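Local coordinates for protein DTDP-4-dehydrorhamnose reductase, rfbD ortholog (PDB 1VL0) that probably catalyses the NAD(P)H-dependent reduction of dTDP-6-deoxy-L-lyxo-4-hexulose to dTDP-L-rhamnose in dTDP-L-rhamnose biosynthesis, at residues V186-V191 with I223-D228; F234-I239 with S282-I287; E123-F128 with S261-Y266; A75-E80 with A255-Y260. All coordinates share one frame; numbering follows the deposited sequence.

In the fold
Four contacts illustrate how chemistry follows position in one fold. Interactions 1 and 2 share helix 226-237: its beginning is held by polar groups and a histidine in interaction 1, its end by apolar methyl and methylene contacts in interaction 2. These two and interaction 3 are partly buried, whereas interaction 4 is a surface contact built on a salt bridge. Interactions 3 and 4 use consecutive pieces of the loop that leads to helix 266-270, one bonded through the backbone and the other holding Asp77 through Arg257 and a backbone N-H. Val191 of interaction 1 touches both pieces, while interaction 2 stands apart, its centre about 26 Å from the centres of interactions 3 and 4.

Interaction 1 (V186-V191 with I223-D228); sequences VVHDQV and ICSWYD
His188 leans from a turn over the start of helix 226-237, and its side chain can be traced outward against three residues of 223-228. CB lies 3.9 Å from Tyr227 CB. With CG anti to the backbone N (chi1 -162°), the imidazole swings toward the helix, and its ND1 meets Ser225 OG at 2.6 Å in a short hydrogen bond lying near the ring plane, in which either atom could be the donor. CE1 comes next, 3.5 Å from Asp228 OD1, while NE2 at the far end is 4.1 Å from Tyr227 CD2. That tyrosine carbon sits over one face of the imidazole, toward its rim, in an edge-to-face pair with planes at 66°.

The hydroxyl that His188 engages is already committed to the helix. Ser225 OG accepts from Asp228 N, and Asp228 OD2 accepts from Ser225 N at 3.1 Å, the two reciprocal bonds of a capping box. The histidine thus braces the cap hydroxyl from the side of the neighbouring segment. Alongside, Tyr227 N donates to Val187 O (3.0 Å), and Val187 CG2 packs 3.5 Å from Trp226 CD1. One water joins the indole NE1 to Gln190 OE1; the amide nitrogen of Gln190 bonds to Thr248.

Val191 and Ser225 face each other as a non-hydrogen-bonded antiparallel pair between strands 191-196 and 224-225. Strand 242-246 packs against His188 and Tyr227, Val186 reaches helix 170-180, and Trp226 stacks on Trp162.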
loop_
_atom_site.group_PDB
_atom_site.type_symbol
_atom_site.label_atom_id
_atom_site.label_comp_id
_atom_site.label_asym_id
_atom_site.label_seq_id
_atom_site.Cartn_x
_atom_site.Cartn_y
_atom_site.Cartn_z
ATOM N N VAL A 186 29.171 21.240 -18.901
ATOM C CA VAL A 186 28.056 20.315 -18.654
ATOM C C VAL A 186 28.436 19.360 -17.505
ATOM O O VAL A 186 29.552 18.860 -17.458
ATOM C CB VAL A 186 27.672 19.521 -19.936
ATOM C CG1 VAL A 186 26.455 18.635 -19.696
ATOM C CG2 VAL A 186 27.355 20.439 -21.075
ATOM N N VAL A 187 27.512 19.114 -16.583
ATOM C CA VAL A 187 27.804 18.269 -15.418
ATOM C C VAL A 187 28.164 16.858 -15.806
ATOM O O VAL A 187 27.463 16.220 -16.610
ATOM C CB VAL A 187 26.649 18.182 -14.358
ATOM C CG1 VAL A 187 26.533 19.478 -13.603
ATOM C CG2 VAL A 187 25.300 17.797 -14.978
ATOM N N HIS A 188 29.272 16.392 -15.244
ATOM C CA HIS A 188 29.766 15.022 -15.439
ATOM C C HIS A 188 29.566 14.113 -14.179
ATOM O O HIS A 188 29.832 12.903 -14.193
ATOM C CB HIS A 188 31.244 15.080 -15.814
ATOM C CG HIS A 188 31.764 13.835 -16.449
ATOM N ND1 HIS A 188 30.988 13.025 -17.258
ATOM C CD2 HIS A 188 32.993 13.275 -16.425
ATOM C CE1 HIS A 188 31.718 12.012 -17.691
ATOM N NE2 HIS A 188 32.938 12.144 -17.204
ATOM N N ASP A 189 29.084 14.708 -13.094
ATOM C CA ASP A 189 28.884 13.986 -11.844
ATOM C C ASP A 189 27.424 13.615 -11.599
ATOM O O ASP A 189 27.048 13.276 -10.502
ATOM C CB ASP A 189 29.496 14.753 -10.659
ATOM C CG ASP A 189 28.846 16.102 -10.399
ATOM O OD1 ASP A 189 27.873 16.468 -11.086
ATOM O OD2 ASP A 189 29.260 16.884 -9.491
ATOM N N GLN A 190 26.591 13.671 -12.628
ATOM C CA GLN A 190 25.221 13.164 -12.529
ATOM C C GLN A 190 25.027 12.182 -13.685
ATOM O O GLN A 190 25.301 12.535 -14.824
ATOM C CB GLN A 190 24.209 14.286 -12.656
ATOM C CG GLN A 190 24.296 15.407 -11.566
ATOM C CD GLN A 190 23.273 16.527 -11.824
ATOM O OE1 GLN A 190 22.201 16.282 -12.410
ATOM N NE2 GLN A 190 23.600 17.742 -11.410
ATOM N N VAL A 191 24.613 10.954 -13.382
ATOM C CA VAL A 191 24.556 9.906 -14.378
ATOM C C VAL A 191 23.166 9.276 -14.410
ATOM O O VAL A 191 22.443 9.247 -13.420
ATOM C CB VAL A 191 25.658 8.797 -14.232
ATOM C CG1 VAL A 191 27.088 9.417 -14.024
ATOM C CG2 VAL A 191 25.349 7.890 -13.138
ATOM N N ILE A 223 24.303 3.699 -19.868
ATOM C CA ILE A 223 24.561 4.659 -18.793
ATOM C C ILE A 223 25.541 5.727 -19.269
ATOM O O ILE A 223 26.502 5.417 -19.938
ATOM C CB ILE A 223 25.133 3.920 -17.554
ATOM C CG1 ILE A 223 25.736 4.904 -16.544
ATOM C CG2 ILE A 223 26.209 2.900 -17.986
ATOM C CD1 ILE A 223 26.238 4.265 -15.274
ATOM N N CYS A 224 25.281 6.987 -18.918
ATOM C CA CYS A 224 26.228 8.072 -19.125
ATOM C C CYS A 224 25.922 9.268 -18.220
ATOM O O CYS A 224 24.928 9.285 -17.507
ATOM C CB CYS A 224 26.227 8.474 -20.597
ATOM S SG CYS A 224 24.697 9.283 -21.177
ATOM N N SER A 225 26.815 10.249 -18.222
ATOM C CA SER A 225 26.569 11.537 -17.591
ATOM C C SER A 225 25.936 12.499 -18.587
ATOM O O SER A 225 25.946 12.228 -19.802
ATOM C CB SER A 225 27.887 12.155 -17.117
ATOM O OG SER A 225 28.662 12.542 -18.252
ATOM N N TRP A 226 25.439 13.645 -18.093
ATOM C CA TRP A 226 24.943 14.721 -18.981
ATOM C C TRP A 226 26.029 15.220 -19.922
ATOM O O TRP A 226 25.732 15.537 -21.089
ATOM C CB TRP A 226 24.350 15.902 -18.225
ATOM C CG TRP A 226 23.099 15.610 -17.503
ATOM C CD1 TRP A 226 22.958 15.440 -16.146
ATOM C CD2 TRP A 226 21.781 15.496 -18.054
ATOM N NE1 TRP A 226 21.640 15.204 -15.830
ATOM C CE2 TRP A 226 20.898 15.223 -16.981
ATOM C CE3 TRP A 226 21.258 15.563 -19.353
ATOM C CZ2 TRP A 226 19.526 15.049 -17.162
ATOM C CZ3 TRP A 226 19.908 15.368 -19.539
ATOM C CH2 TRP A 226 19.045 15.116 -18.445
ATOM N N TYR A 227 27.266 15.283 -19.421
ATOM C CA TYR A 227 28.436 15.628 -20.218
ATOM C C TYR A 227 28.578 14.652 -21.423
ATOM O O TYR A 227 28.654 15.058 -22.575
ATOM C CB TYR A 227 29.694 15.678 -19.328
ATOM C CG TYR A 227 30.989 15.670 -20.122
ATOM C CD1 TYR A 227 31.473 16.832 -20.734
ATOM C CD2 TYR A 227 31.694 14.477 -20.312
ATOM C CE1 TYR A 227 32.633 16.808 -21.487
ATOM C CE2 TYR A 227 32.843 14.438 -21.056
ATOM C CZ TYR A 227 33.316 15.612 -21.648
ATOM O OH TYR A 227 34.469 15.567 -22.378
ATOM N N ASP A 228 28.546 13.353 -21.158
ATOM C CA ASP A 228 28.652 12.364 -22.209
ATOM C C ASP A 228 27.495 12.521 -23.227
ATOM O O ASP A 228 27.661 12.322 -24.429
ATOM C CB ASP A 228 28.555 10.971 -21.638
ATOM C CG ASP A 228 29.689 10.597 -20.707
ATOM O OD1 ASP A 228 30.840 11.013 -20.961
ATOM O OD2 ASP A 228 29.482 9.870 -19.706
HETATM O O HOH W 1 20.325 14.149 -13.139
#

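Interaction 2 (F234-I239 with S282-I287); sequences FRLTGI and SLKEYI
No ring or other flat group takes part where Leu236 and Thr237 meet Leu283, Lys284 and Ile287; there are therefore no faces or edges to assign, and the contact rests on methyl and methylene groups. Leu236 does most of the work. Its CG stands anti to the carbonyl carbon (chi1 -75°), which sends both methyls across to helix 279-290. CD1 enters the hollow between successive turns, 3.9 Å from Leu283 CG and 4.0 Å from Ile287 CG1. The other branch, CD2, lies over the stem of the lysine, 3.8 Å from Lys284 CG. Beyond that stem the lysine turns away, and its ammonium group pairs with Asp288 on the same helix.

Farther along, Thr237 CG2 and Ile287 CG2 touch at 3.8 Å, the two side chains crossing at about a right angle. The threonine hydroxyl bonds back to Ile233 O, which leaves the methyl turned to the partner helix. Here helix 226-237 ends: Gly238, with a positive phi of 88°, leaves the helical path, although its N still donates to Phe234 O at 2.9 Å.

Leu283 also packs on Phe229 and on the side chain of Glu232, earlier on helix 226-237, and Ile287 on Val171 of helix 170-180. Such interlocking of leucine and isoleucine branches is ordinary helix-helix packing, here joining helix 226-237 to the last helix of an extended short-chain dehydrogenase/reductase fold, with the side chain of Leu283 about 13 Å from the bound dinucleotide.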
loop_
_atom_site.group_PDB
_atom_site.type_symbol
_atom_site.label_atom_id
_atom_site.label_comp_id
_atom_site.label_asym_id
_atom_site.label_seq_id
_atom_site.Cartn_x
_atom_site.Cartn_y
_atom_site.Cartn_z
ATOM N N PHE A 234 26.762 16.587 -29.971
ATOM C CA PHE A 234 27.608 17.406 -30.849
ATOM C C PHE A 234 28.420 16.569 -31.874
ATOM O O PHE A 234 28.582 16.976 -33.035
ATOM C CB PHE A 234 28.512 18.316 -30.004
ATOM C CG PHE A 234 27.743 19.306 -29.163
ATOM C CD1 PHE A 234 26.701 20.058 -29.719
ATOM C CD2 PHE A 234 28.050 19.477 -27.815
ATOM C CE1 PHE A 234 25.997 20.966 -28.945
ATOM C CE2 PHE A 234 27.354 20.405 -27.018
ATOM C CZ PHE A 234 26.322 21.150 -27.585
ATOM N N ARG A 235 28.832 15.361 -31.469
ATOM C CA ARG A 235 29.380 14.411 -32.422
ATOM C C ARG A 235 28.401 14.069 -33.554
ATOM O O ARG A 235 28.762 14.074 -34.744
ATOM C CB ARG A 235 29.832 13.142 -31.723
ATOM C CG ARG A 235 30.671 12.229 -32.596
ATOM C CD ARG A 235 30.847 10.808 -32.081
ATOM N NE ARG A 235 29.607 10.018 -32.125
ATOM C CZ ARG A 235 29.150 9.363 -33.190
ATOM N NH1 ARG A 235 29.793 9.369 -34.327
ATOM N NH2 ARG A 235 28.003 8.718 -33.127
ATOM N N LEU A 236 27.159 13.830 -33.201
ATOM C CA LEU A 236 26.138 13.469 -34.192
ATOM C C LEU A 236 25.727 14.626 -35.101
ATOM O O LEU A 236 25.427 14.425 -36.291
ATOM C CB LEU A 236 24.906 12.914 -33.476
ATOM C CG LEU A 236 24.992 11.490 -32.915
ATOM C CD1 LEU A 236 23.816 11.227 -31.984
ATOM C CD2 LEU A 236 25.037 10.435 -34.007
ATOM N N THR A 237 25.671 15.843 -34.563
ATOM C CA THR A 237 25.179 17.005 -35.350
ATOM C C THR A 237 26.308 17.658 -36.148
ATOM O O THR A 237 26.063 18.354 -37.135
ATOM C CB THR A 237 24.588 18.074 -34.433
ATOM O OG1 THR A 237 25.519 18.304 -33.362
ATOM C CG2 THR A 237 23.310 17.594 -33.776
ATOM N N GLY A 238 27.538 17.438 -35.682
ATOM C CA GLY A 238 28.725 17.995 -36.296
ATOM C C GLY A 238 29.084 19.365 -35.780
ATOM O O GLY A 238 30.020 19.991 -36.277
ATOM N N ILE A 239 28.348 19.822 -34.772
ATOM C CA ILE A 239 28.489 21.164 -34.233
ATOM C C ILE A 239 29.842 21.275 -33.516
ATOM O O ILE A 239 30.258 20.415 -32.744
ATOM C CB ILE A 239 27.310 21.508 -33.300
ATOM C CG1 ILE A 239 26.012 21.644 -34.114
ATOM C CG2 ILE A 239 27.568 22.800 -32.554
ATOM C CD1 ILE A 239 24.729 21.636 -33.293
ATOM N N SER A 282 18.953 5.259 -30.120
ATOM C CA SER A 282 17.766 6.021 -30.013
ATOM C C SER A 282 18.034 7.485 -30.320
ATOM O O SER A 282 17.245 8.168 -30.985
ATOM C CB SER A 282 17.186 5.872 -28.601
ATOM O OG SER A 282 16.685 4.570 -28.418
ATOM N N LEU A 283 19.146 7.970 -29.800
ATOM C CA LEU A 283 19.514 9.367 -29.913
ATOM C C LEU A 283 19.844 9.699 -31.380
ATOM O O LEU A 283 19.303 10.699 -31.956
ATOM C CB LEU A 283 20.695 9.661 -28.981
ATOM C CG LEU A 283 21.162 11.109 -29.103
ATOM C CD1 LEU A 283 20.007 12.167 -28.831
ATOM C CD2 LEU A 283 22.375 11.356 -28.275
ATOM N N LYS A 284 20.618 8.833 -32.027
ATOM C CA LYS A 284 20.908 9.025 -33.457
ATOM C C LYS A 284 19.629 9.088 -34.284
ATOM O O LYS A 284 19.509 9.937 -35.188
ATOM C CB LYS A 284 21.829 7.953 -34.021
ATOM C CG LYS A 284 22.264 8.269 -35.454
ATOM C CD LYS A 284 23.411 7.443 -35.983
ATOM C CE LYS A 284 23.937 8.037 -37.309
ATOM N NZ LYS A 284 22.839 8.250 -38.355
ATOM N N GLU A 285 18.672 8.211 -34.007
ATOM C CA GLU A 285 17.398 8.200 -34.765
ATOM C C GLU A 285 16.688 9.559 -34.584
ATOM O O GLU A 285 16.073 10.120 -35.492
ATOM C CB GLU A 285 16.550 7.029 -34.300
ATOM C CG GLU A 285 15.150 6.938 -34.867
ATOM C CD GLU A 285 14.242 5.954 -34.108
ATOM O OE1 GLU A 285 13.904 6.209 -32.918
ATOM O OE2 GLU A 285 13.816 4.927 -34.709
ATOM N N TYR A 286 16.782 10.100 -33.392
ATOM C CA TYR A 286 16.120 11.347 -33.059
ATOM C C TYR A 286 16.770 12.533 -33.744
ATOM O O TYR A 286 16.066 13.373 -34.343
ATOM C CB TYR A 286 16.081 11.560 -31.543
ATOM C CG TYR A 286 15.430 12.865 -31.118
ATOM C CD1 TYR A 286 14.071 13.062 -31.263
ATOM C CD2 TYR A 286 16.173 13.859 -30.557
ATOM C CE1 TYR A 286 13.478 14.245 -30.878
ATOM C CE2 TYR A 286 15.604 15.044 -30.151
ATOM C CZ TYR A 286 14.260 15.238 -30.312
ATOM O OH TYR A 286 13.727 16.424 -29.908
ATOM N N ILE A 287 18.085 12.625 -33.650
ATOM C CA ILE A 287 18.846 13.680 -34.304
ATOM C C ILE A 287 18.595 13.640 -35.817
ATOM O O ILE A 287 18.395 14.695 -36.409
ATOM C CB ILE A 287 20.374 13.562 -34.019
ATOM C CG1 ILE A 287 20.691 13.642 -32.542
ATOM C CG2 ILE A 287 21.192 14.626 -34.782
ATOM C CD1 ILE A 287 20.450 14.889 -31.929
#

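Interaction 3 (E123-F128 with S261-Y266); sequences EPITEF and SVLRNY
Ile125 and Leu263 form the tight centre of this contact, a single backbone bridge between two loops. Ile125 N donates to Val262 O at 2.9 Å in a fairly straight bond (158°), and Arg264 N returns one to Ile125 O at 2.8 Å, approaching from above the carbonyl plane. With its CG1 beside the backbone N (chi1 -57°), Ile125 folds that branch to within 3.4 Å of Val262 O, while its CB faces Leu263 CD2.

The outer side is looser. Exposed Pro124 rests its CB 3.7 Å from Arg264 CB, after which the arginine runs outward, fully extended, to a salt bridge with Glu269. The far end, by contrast, is sealed by the second subunit. There Thr126 CG2 lies alongside the Tyr266 ring, 3.7 Å from its CD2, and the edge of buried Phe128 meets the same carbon. Phe128 stacks on Tyr87 of the second subunit, and Tyr266 OH bonds to its Asp84.

Glu127 bends at chi2 (87°) to bring its carboxylate beside Tyr266 CB. Its OE2 accepts from His217 N and Met267 N, so backbone N-H donors, one at the start of helix 266-270, satisfy this oxygen and would help to offset the negative charge expected on the side chain.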
loop_
_atom_site.group_PDB
_atom_site.type_symbol
_atom_site.label_atom_id
_atom_site.label_comp_id
_atom_site.label_asym_id
_atom_site.label_seq_id
_atom_site.Cartn_x
_atom_site.Cartn_y
_atom_site.Cartn_z
ATOM N N GLU A 123 24.491 1.435 -8.166
ATOM C CA GLU A 123 24.251 0.549 -9.305
ATOM C C GLU A 123 22.810 0.713 -9.825
ATOM O O GLU A 123 21.955 1.288 -9.118
ATOM C CB GLU A 123 24.545 -0.883 -8.896
ATOM C CG GLU A 123 23.899 -1.337 -7.598
ATOM C CD GLU A 123 24.119 -2.842 -7.321
ATOM O OE1 GLU A 123 23.505 -3.706 -8.028
ATOM O OE2 GLU A 123 24.904 -3.153 -6.375
ATOM N N PRO A 124 22.538 0.240 -11.054
ATOM C CA PRO A 124 21.213 0.412 -11.657
ATOM C C PRO A 124 20.036 0.010 -10.713
ATOM O O PRO A 124 20.033 -1.080 -10.069
ATOM C CB PRO A 124 21.272 -0.463 -12.921
ATOM C CG PRO A 124 22.724 -0.435 -13.275
ATOM C CD PRO A 124 23.441 -0.486 -11.970
ATOM N N ILE A 125 19.070 0.923 -10.620
ATOM C CA ILE A 125 18.061 0.871 -9.570
ATOM C C ILE A 125 16.894 0.106 -10.103
ATOM O O ILE A 125 16.413 0.412 -11.179
ATOM C CB ILE A 125 17.645 2.290 -9.186
ATOM C CG1 ILE A 125 18.869 3.097 -8.753
ATOM C CG2 ILE A 125 16.635 2.269 -8.093
ATOM C CD1 ILE A 125 18.586 4.612 -8.826
ATOM N N THR A 126 16.435 -0.892 -9.355
ATOM C CA THR A 126 15.267 -1.676 -9.766
ATOM C C THR A 126 13.979 -1.196 -9.120
ATOM O O THR A 126 13.969 -0.424 -8.181
ATOM C CB THR A 126 15.387 -3.158 -9.467
ATOM O OG1 THR A 126 15.006 -3.405 -8.120
ATOM C CG2 THR A 126 16.765 -3.682 -9.664
ATOM N N GLU A 127 12.883 -1.677 -9.669
ATOM C CA GLU A 127 11.563 -1.347 -9.168
ATOM C C GLU A 127 11.321 -1.824 -7.723
ATOM O O GLU A 127 10.344 -1.453 -7.137
ATOM C CB GLU A 127 10.537 -2.018 -10.067
ATOM C CG GLU A 127 10.525 -1.535 -11.516
ATOM C CD GLU A 127 11.496 -2.255 -12.458
ATOM O OE1 GLU A 127 12.516 -2.838 -11.992
ATOM O OE2 GLU A 127 11.245 -2.198 -13.682
ATOM N N PHE A 128 12.191 -2.698 -7.196
ATOM C CA PHE A 128 12.054 -3.234 -5.853
ATOM C C PHE A 128 12.924 -2.488 -4.836
ATOM O O PHE A 128 12.921 -2.810 -3.684
ATOM C CB PHE A 128 12.400 -4.721 -5.828
ATOM C CG PHE A 128 11.632 -5.533 -6.821
ATOM C CD1 PHE A 128 10.260 -5.614 -6.746
ATOM C CD2 PHE A 128 12.266 -6.163 -7.868
ATOM C CE1 PHE A 128 9.514 -6.346 -7.700
ATOM C CE2 PHE A 128 11.539 -6.889 -8.812
ATOM C CZ PHE A 128 10.147 -6.989 -8.707
ATOM N N SER A 261 21.103 8.208 -11.103
ATOM C CA SER A 261 19.721 7.857 -11.340
ATOM C C SER A 261 19.541 6.876 -12.492
ATOM O O SER A 261 18.562 6.940 -13.223
ATOM C CB SER A 261 18.906 9.132 -11.578
ATOM O OG SER A 261 19.562 9.993 -12.463
ATOM N N VAL A 262 20.470 5.934 -12.611
ATOM C CA VAL A 262 20.352 4.895 -13.624
ATOM C C VAL A 262 19.278 3.926 -13.143
ATOM O O VAL A 262 19.413 3.358 -12.066
ATOM C CB VAL A 262 21.683 4.150 -13.860
ATOM C CG1 VAL A 262 21.502 3.032 -14.889
ATOM C CG2 VAL A 262 22.712 5.101 -14.334
ATOM N N LEU A 263 18.219 3.762 -13.946
ATOM C CA LEU A 263 17.207 2.801 -13.652
ATOM C C LEU A 263 17.439 1.537 -14.437
ATOM O O LEU A 263 17.598 1.579 -15.641
ATOM C CB LEU A 263 15.838 3.351 -14.037
ATOM C CG LEU A 263 15.472 4.686 -13.419
ATOM C CD1 LEU A 263 14.008 5.036 -13.858
ATOM C CD2 LEU A 263 15.564 4.664 -11.930
ATOM N N ARG A 264 17.418 0.402 -13.767
ATOM C CA ARG A 264 17.416 -0.852 -14.463
ATOM C C ARG A 264 15.966 -1.139 -14.875
ATOM O O ARG A 264 15.050 -0.984 -14.067
ATOM C CB ARG A 264 17.925 -1.935 -13.548
ATOM C CG ARG A 264 18.118 -3.250 -14.209
ATOM C CD ARG A 264 18.818 -4.254 -13.354
ATOM N NE ARG A 264 18.834 -5.555 -14.025
ATOM C CZ ARG A 264 19.326 -6.682 -13.522
ATOM N NH1 ARG A 264 19.876 -6.686 -12.346
ATOM N NH2 ARG A 264 19.254 -7.811 -14.213
ATOM N N ASN A 265 15.770 -1.589 -16.107
ATOM C CA ASN A 265 14.482 -1.993 -16.590
ATOM C C ASN A 265 14.261 -3.457 -16.208
ATOM O O ASN A 265 13.985 -4.335 -17.078
ATOM C CB ASN A 265 14.380 -1.858 -18.123
ATOM C CG ASN A 265 14.313 -0.416 -18.646
ATOM O OD1 ASN A 265 14.587 0.575 -17.969
ATOM N ND2 ASN A 265 13.999 -0.314 -19.894
ATOM N N TYR A 266 14.263 -3.718 -14.901
ATOM C CA TYR A 266 14.259 -5.096 -14.334
ATOM C C TYR A 266 12.947 -5.841 -14.532
ATOM O O TYR A 266 12.905 -7.007 -14.890
ATOM C CB TYR A 266 14.615 -5.011 -12.869
ATOM C CG TYR A 266 15.114 -6.281 -12.237
ATOM C CD1 TYR A 266 15.906 -7.177 -12.914
ATOM C CD2 TYR A 266 14.779 -6.576 -10.913
ATOM C CE1 TYR A 266 16.353 -8.358 -12.287
ATOM C CE2 TYR A 266 15.190 -7.705 -10.300
ATOM C CZ TYR A 266 15.996 -8.602 -10.988
ATOM O OH TYR A 266 16.410 -9.729 -10.312
#

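Interaction 4 (A75-E80 with A255-Y260); sequences AVDKCE and AKRPKY
The weakly bonded first turn of helix 76-81 meets an extended piece of loop at Asp77 and Ala255, whose CA atoms are 4.9 Å apart. Asp77 is the hub. Arg257 grips it end-on with two nitrogens: NH1 donates to OD1 at 2.8 Å, nearly straight (168°) and within the guanidinium plane, and NH2 reaches OD2 at 3.0 Å from above the carboxylate plane. The two flat groups are consequently skewed, their planes 44° apart, rather than coplanar. On its anti lone pair OD1 also takes Ala255 N, at 3.0 Å, so a single oxygen ties down both a side chain and the backbone of the loop. Arg253 adds a second salt bridge to OD2, and this pair of arginines would be expected to keep the aspartate ionised.

Val76 closes the apolar side. With chi1 at 167°, its CG1 is directed to Ala255 CB, a tight 3.3 Å contact, and the same methyl lies over the rim of one guanidinium face. Glu80 brings its chain against Ala255, and its OE2 reaches Lys256 N through one water, accepting from Ala136 N as well.

Val76 also packs on Tyr137, which with Lys141 binds NADH and shows the YxxxK spacing familiar from short-chain dehydrogenases/reductases. The bidentate arginine-aspartate clamp ties residues 255-260 to the turn beside this cofactor site, with the side chain of Val76 about 7 Å from the bound dinucleotide.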
loop_
_atom_site.group_PDB
_atom_site.type_symbol
_atom_site.label_atom_id
_atom_site.label_comp_id
_atom_site.label_asym_id
_atom_site.label_seq_id
_atom_site.Cartn_x
_atom_site.Cartn_y
_atom_site.Cartn_z
ATOM N N ALA A 75 8.701 21.195 -14.591
ATOM C CA ALA A 75 9.680 22.208 -14.192
ATOM C C ALA A 75 10.155 21.910 -12.758
ATOM O O ALA A 75 9.529 22.307 -11.764
ATOM C CB ALA A 75 9.092 23.628 -14.305
ATOM N N VAL A 76 11.285 21.215 -12.661
ATOM C CA VAL A 76 11.752 20.658 -11.386
ATOM C C VAL A 76 12.062 21.734 -10.357
ATOM O O VAL A 76 11.653 21.622 -9.196
ATOM C CB VAL A 76 12.975 19.718 -11.588
ATOM C CG1 VAL A 76 13.653 19.383 -10.279
ATOM C CG2 VAL A 76 12.550 18.461 -12.305
ATOM N N ASP A 77 12.779 22.772 -10.760
ATOM C CA ASP A 77 13.141 23.843 -9.828
ATOM C C ASP A 77 11.914 24.631 -9.431
ATOM O O ASP A 77 11.779 24.995 -8.275
ATOM C CB ASP A 77 14.209 24.776 -10.441
ATOM C CG ASP A 77 15.542 24.063 -10.685
ATOM O OD1 ASP A 77 16.053 23.396 -9.746
ATOM O OD2 ASP A 77 16.151 24.110 -11.773
ATOM N N LYS A 78 11.022 24.901 -10.385
ATOM C CA LYS A 78 9.771 25.628 -10.097
ATOM C C LYS A 78 8.832 24.878 -9.139
ATOM O O LYS A 78 8.037 25.507 -8.452
ATOM C CB LYS A 78 9.011 25.991 -11.401
ATOM C CG LYS A 78 9.330 27.378 -11.963
ATOM N N CYS A 79 8.901 23.547 -9.102
ATOM C CA CYS A 79 8.100 22.773 -8.132
ATOM C C CYS A 79 8.427 23.142 -6.684
ATOM O O CYS A 79 7.551 23.124 -5.821
ATOM C CB CYS A 79 8.297 21.254 -8.323
ATOM S SG CYS A 79 7.548 20.577 -9.816
ATOM N N GLU A 80 9.684 23.478 -6.418
ATOM C CA GLU A 80 10.112 23.838 -5.057
ATOM C C GLU A 80 9.398 25.068 -4.561
ATOM O O GLU A 80 9.064 25.145 -3.397
ATOM C CB GLU A 80 11.621 24.080 -4.973
ATOM C CG GLU A 80 12.498 22.881 -5.279
ATOM C CD GLU A 80 12.276 21.692 -4.341
ATOM O OE1 GLU A 80 11.861 21.864 -3.163
ATOM O OE2 GLU A 80 12.547 20.566 -4.807
ATOM N N ALA A 255 16.296 22.843 -6.814
ATOM C CA ALA A 255 15.961 21.435 -6.572
ATOM C C ALA A 255 17.222 20.530 -6.507
ATOM O O ALA A 255 18.127 20.635 -7.363
ATOM C CB ALA A 255 14.997 20.929 -7.646
ATOM N N LYS A 256 17.265 19.656 -5.492
ATOM C CA LYS A 256 18.283 18.604 -5.389
ATOM C C LYS A 256 18.107 17.606 -6.542
ATOM O O LYS A 256 16.997 17.082 -6.759
ATOM C CB LYS A 256 18.211 17.848 -4.033
ATOM C CG LYS A 256 18.562 18.690 -2.796
ATOM C CD LYS A 256 18.281 17.945 -1.477
ATOM N N ARG A 257 19.204 17.383 -7.285
ATOM C CA ARG A 257 19.260 16.399 -8.376
ATOM C C ARG A 257 20.095 15.201 -7.984
ATOM O O ARG A 257 21.114 15.358 -7.318
ATOM C CB ARG A 257 19.842 17.033 -9.633
ATOM C CG ARG A 257 18.774 17.748 -10.441
ATOM C CD ARG A 257 19.273 18.940 -11.148
ATOM N NE ARG A 257 18.197 19.586 -11.892
ATOM C CZ ARG A 257 17.482 20.621 -11.464
ATOM N NH1 ARG A 257 17.686 21.149 -10.248
ATOM N NH2 ARG A 257 16.551 21.129 -12.269
ATOM N N PRO A 258 19.680 14.014 -8.405
ATOM C CA PRO A 258 20.327 12.801 -7.974
ATOM C C PRO A 258 21.700 12.697 -8.613
ATOM O O PRO A 258 21.855 13.037 -9.779
ATOM C CB PRO A 258 19.404 11.680 -8.519
ATOM C CG PRO A 258 18.203 12.348 -9.063
ATOM C CD PRO A 258 18.632 13.738 -9.405
ATOM N N LYS A 259 22.691 12.238 -7.868
ATOM C CA LYS A 259 23.999 11.991 -8.451
ATOM C C LYS A 259 23.927 10.815 -9.442
ATOM O O LYS A 259 24.609 10.818 -10.461
ATOM C CB LYS A 259 25.041 11.704 -7.366
ATOM C CG LYS A 259 25.322 12.918 -6.497
ATOM C CD LYS A 259 26.790 13.238 -6.247
ATOM C CE LYS A 259 27.262 14.437 -7.156
ATOM N NZ LYS A 259 26.767 15.788 -6.715
ATOM N N TYR A 260 23.165 9.796 -9.076
ATOM C CA TYR A 260 23.118 8.552 -9.772
ATOM C C TYR A 260 21.649 8.121 -9.893
ATOM O O TYR A 260 21.037 7.711 -8.899
ATOM C CB TYR A 260 23.911 7.487 -9.026
ATOM C CG TYR A 260 24.018 6.171 -9.804
ATOM C CD1 TYR A 260 22.945 5.282 -9.852
ATOM C CD2 TYR A 260 25.165 5.827 -10.477
ATOM C CE1 TYR A 260 23.009 4.102 -10.551
ATOM C CE2 TYR A 260 25.257 4.610 -11.157
ATOM C CZ TYR A 260 24.170 3.770 -11.210
ATOM O OH TYR A 260 24.249 2.600 -11.918
HETATM O O HOH W 2 15.063 19.725 -3.749
#